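Local coordinates for post-proline cleaving enzyme (Rickettsia typhi, PDB 4HVT), which probably acts as a serine-type oligopeptidase that cleaves peptides on the carboxyl side of proline, at residues Ile418-Ile423 against Ala438-Asp443. Residues are numbered along the deposited sequence; the frame is centred on the assembly and turned at random.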
ATOM      1  N   ILE A 418      -3.925  13.612 -14.799  1.00 14.48           N
ATOM      2  CA  ILE A 418      -4.791  14.791 -14.969  1.00 14.92           C
ATOM      3  C   ILE A 418      -6.165  14.458 -15.602  1.00 15.14           C
ATOM      4  O   ILE A 418      -6.995  15.346 -15.758  1.00 16.35           O
ATOM      5  CB  ILE A 418      -4.124  15.954 -15.756  1.00 15.47           C
ATOM      6  CG1 ILE A 418      -3.710  15.532 -17.166  1.00 15.57           C
ATOM      7  CG2 ILE A 418      -2.946  16.544 -14.977  1.00 15.31           C
ATOM      8  CD1 ILE A 418      -3.238  16.660 -18.078  1.00 16.35           C
ATOM      9  N   VAL A 419      -6.411  13.201 -15.908  1.00 14.76           N
ATOM     10  CA  VAL A 419      -7.679  12.766 -16.487  1.00 15.03           C
ATOM     11  C   VAL A 419      -8.348  11.791 -15.505  1.00 14.49           C
ATOM     12  O   VAL A 419      -7.761  10.773 -15.194  1.00 14.06           O
ATOM     13  CB  VAL A 419      -7.489  12.102 -17.881  1.00 15.50           C
ATOM     14  CG1 VAL A 419      -8.853  11.693 -18.405  1.00 16.16           C
ATOM     15  CG2 VAL A 419      -6.781  13.058 -18.854  1.00 16.10           C
ATOM     16  N   PRO A 420      -9.569  12.103 -15.007  1.00 14.35           N
ATOM     17  CA  PRO A 420     -10.154  11.236 -14.007  1.00 13.94           C
ATOM     18  C   PRO A 420     -10.358   9.804 -14.541  1.00 13.44           C
ATOM     19  O   PRO A 420     -10.550   9.610 -15.746  1.00 14.23           O
ATOM     20  CB  PRO A 420     -11.517  11.876 -13.695  1.00 14.51           C
ATOM     21  CG  PRO A 420     -11.337  13.304 -14.027  1.00 15.07           C
ATOM     22  CD  PRO A 420     -10.364  13.336 -15.175  1.00 15.07           C
ATOM     23  N   PRO A 421     -10.337   8.833 -13.625  1.00 13.01           N
ATOM     24  CA  PRO A 421     -10.504   7.447 -14.026  1.00 12.44           C
ATOM     25  C   PRO A 421     -11.846   7.207 -14.659  1.00 12.50           C
ATOM     26  O   PRO A 421     -12.886   7.806 -14.251  1.00 13.38           O
ATOM     27  CB  PRO A 421     -10.379   6.655 -12.727  1.00 11.95           C
ATOM     28  CG  PRO A 421      -9.622   7.597 -11.805  1.00 12.06           C
ATOM     29  CD  PRO A 421     -10.092   8.973 -12.184  1.00 12.61           C
ATOM     30  N   THR A 422     -11.817   6.398 -15.721  1.00 12.19           N
ATOM     31  CA  THR A 422     -13.020   5.829 -16.320  1.00 12.29           C
ATOM     32  C   THR A 422     -13.086   4.366 -15.919  1.00 11.64           C
ATOM     33  O   THR A 422     -12.047   3.668 -15.869  1.00 11.17           O
ATOM     34  CB  THR A 422     -13.001   5.935 -17.845  1.00 12.63           C
ATOM     35  OG1 THR A 422     -13.022   7.310 -18.250  1.00 13.28           O
ATOM     36  CG2 THR A 422     -14.237   5.245 -18.497  1.00 12.99           C
ATOM     37  N   ILE A 423     -14.294   3.889 -15.613  1.00 11.49           N
ATOM     38  CA  ILE A 423     -14.490   2.436 -15.295  1.00 11.01           C
ATOM     39  C   ILE A 423     -15.111   1.789 -16.512  1.00 11.20           C
ATOM     40  O   ILE A 423     -16.102   2.306 -17.092  1.00 11.40           O
ATOM     41  CB  ILE A 423     -15.425   2.198 -14.108  1.00 11.06           C
ATOM     42  CG1 ILE A 423     -15.007   3.061 -12.899  1.00 11.16           C
ATOM     43  CG2 ILE A 423     -15.464   0.694 -13.732  1.00 10.72           C
ATOM     44  CD1 ILE A 423     -15.871   2.859 -11.666  1.00 11.37           C
ATOM     45  N   ALA A 438     -16.475   9.663 -14.284  1.00 16.54           N
ATOM     46  CA  ALA A 438     -16.555  10.499 -13.099  1.00 16.57           C
ATOM     47  C   ALA A 438     -17.784  11.403 -13.157  1.00 17.27           C
ATOM     48  O   ALA A 438     -18.085  11.978 -14.210  1.00 17.28           O
ATOM     49  CB  ALA A 438     -15.307  11.364 -12.957  1.00 16.74           C
ATOM     50  N   LEU A 439     -18.481  11.535 -12.042  1.00 17.03           N
ATOM     51  CA  LEU A 439     -19.623  12.442 -11.980  1.00 18.11           C
ATOM     52  C   LEU A 439     -19.194  13.838 -11.537  1.00 18.50           C
ATOM     53  O   LEU A 439     -19.923  14.801 -11.697  1.00 19.45           O
ATOM     54  CB  LEU A 439     -20.676  11.944 -11.009  1.00 18.45           C
ATOM     55  CG  LEU A 439     -21.297  10.596 -11.309  1.00 19.06           C
ATOM     56  CD1 LEU A 439     -22.259  10.185 -10.210  1.00 19.55           C
ATOM     57  CD2 LEU A 439     -21.983  10.649 -12.644  1.00 19.82           C
ATOM     58  N   TYR A 440     -18.011  13.933 -10.972  1.00 18.08           N
ATOM     59  CA  TYR A 440     -17.447  15.211 -10.618  1.00 19.16           C
ATOM     60  C   TYR A 440     -16.741  15.826 -11.808  1.00 20.20           C
ATOM     61  O   TYR A 440     -16.418  15.151 -12.758  1.00 19.67           O
ATOM     62  CB  TYR A 440     -16.473  15.064  -9.453  1.00 18.93           C
ATOM     63  CG  TYR A 440     -15.313  14.148  -9.700  1.00 17.93           C
ATOM     64  CD1 TYR A 440     -14.165  14.596 -10.332  1.00 17.71           C
ATOM     65  CD2 TYR A 440     -15.348  12.805  -9.285  1.00 17.74           C
ATOM     66  CE1 TYR A 440     -13.080  13.735 -10.545  1.00 17.13           C
ATOM     67  CE2 TYR A 440     -14.281  11.969  -9.509  1.00 17.17           C
ATOM     68  CZ  TYR A 440     -13.148  12.436 -10.128  1.00 16.93           C
ATOM     69  OH  TYR A 440     -12.104  11.521 -10.283  1.00 17.42           O
ATOM     70  N   SER A 441     -16.518  17.142 -11.726  1.00 22.70           N
ATOM     71  CA  SER A 441     -15.989  17.915 -12.841  1.00 24.39           C
ATOM     72  C   SER A 441     -14.495  18.211 -12.638  1.00 24.59           C
ATOM     73  O   SER A 441     -14.088  18.619 -11.541  1.00 26.80           O
ATOM     74  CB  SER A 441     -16.778  19.221 -12.951  1.00 26.55           C
ATOM     75  OG  SER A 441     -16.077  20.148 -13.737  1.00 28.60           O
ATOM     76  N   PHE A 442     -13.681  17.947 -13.655  1.00 24.50           N
ATOM     77  CA  PHE A 442     -12.250  18.296 -13.656  1.00 24.37           C
ATOM     78  C   PHE A 442     -11.838  18.522 -15.104  1.00 25.05           C
ATOM     79  O   PHE A 442     -11.851  17.607 -15.911  1.00 25.77           O
ATOM     80  CB  PHE A 442     -11.322  17.253 -13.008  1.00 23.87           C
ATOM     81  CG  PHE A 442      -9.919  17.737 -12.835  1.00 23.90           C
ATOM     82  CD1 PHE A 442      -9.599  18.649 -11.834  1.00 24.63           C
ATOM     83  CD2 PHE A 442      -8.929  17.352 -13.717  1.00 23.54           C
ATOM     84  CE1 PHE A 442      -8.299  19.156 -11.705  1.00 25.52           C
ATOM     85  CE2 PHE A 442      -7.629  17.817 -13.580  1.00 23.53           C
ATOM     86  CZ  PHE A 442      -7.305  18.736 -12.580  1.00 24.72           C
ATOM     87  N   ASP A 443     -11.490  19.765 -15.414  1.00 26.35           N
ATOM     88  CA  ASP A 443     -11.226  20.207 -16.785  1.00 26.51           C
ATOM     89  C   ASP A 443      -9.757  19.945 -17.113  1.00 25.07           C
ATOM     90  O   ASP A 443      -8.897  20.838 -16.954  1.00 25.18           O
ATOM     91  CB  ASP A 443     -11.530  21.698 -16.883  1.00 28.46           C
ATOM     92  CG  ASP A 443     -11.331  22.235 -18.281  1.00 31.34           C
ATOM     93  OD1 ASP A 443     -11.267  21.403 -19.229  1.00 31.66           O
ATOM     94  OD2 ASP A 443     -11.219  23.484 -18.405  1.00 37.50           O
TER
HETATM   95  O   HOH W   1     -14.175   9.543 -16.059  1.00 16.62           O
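Pro420 sets its ring among three side chains of the segment Ala438-Asp443, which bends round it: Ala438, Tyr440 and Phe442. Its CB meets the methyl carbon CB of Ala438 at 3.9 Å, while its CG turns to the phenol, 3.9 Å from CE1 of Tyr440, and also approaches CB of Phe442. The proline lies obliquely to the tyrosine ring. One face of that ring is taken by Ala438 CB of its own segment, 3.6 Å above the plane and displaced toward the rim. With chi1 at 59°, Tyr440 CG sits between the backbone N and the carbonyl carbon, and the phenol reaches back to the two prolines; its OH touches Pro420 CB at 3.5 Å and CD of Pro421, whose side chain crosses it nearly at a right angle. Outside the two segments, Arg498 makes a cation-pi contact with the Tyr440 ring.

Where Pro420 is packed by carbon atoms, Phe442 illustrates a second way for an apolar group to meet a neighbouring chain, a ring edge against a carbonyl oxygen. Its CG is anti to the backbone N (chi1 -171°), which swings the ring beside its own carbonyl carbon and toward the other segment, so that the CD2-CE2 edge faces Ile418 O. That oxygen lies in the ring plane, 3.4 Å from CE2, and also accepts a hydrogen bond from Ser444 OG. Tyr447 stacks on the Phe442 ring and Phe496 meets it edge-to-face.

At the far end a water bridges the two backbones, donating to Pro421 O at 2.8 Å and accepting from Ala438 N at 2.9 Å. Apolar packing and this bridge thus join the approach to strand 422-426 with the chain leaving strand 432-436, where the last four-stranded blade of the beta-propeller passes into the alpha/beta-hydrolase domain, the two-domain architecture of the prolyl oligopeptidase family.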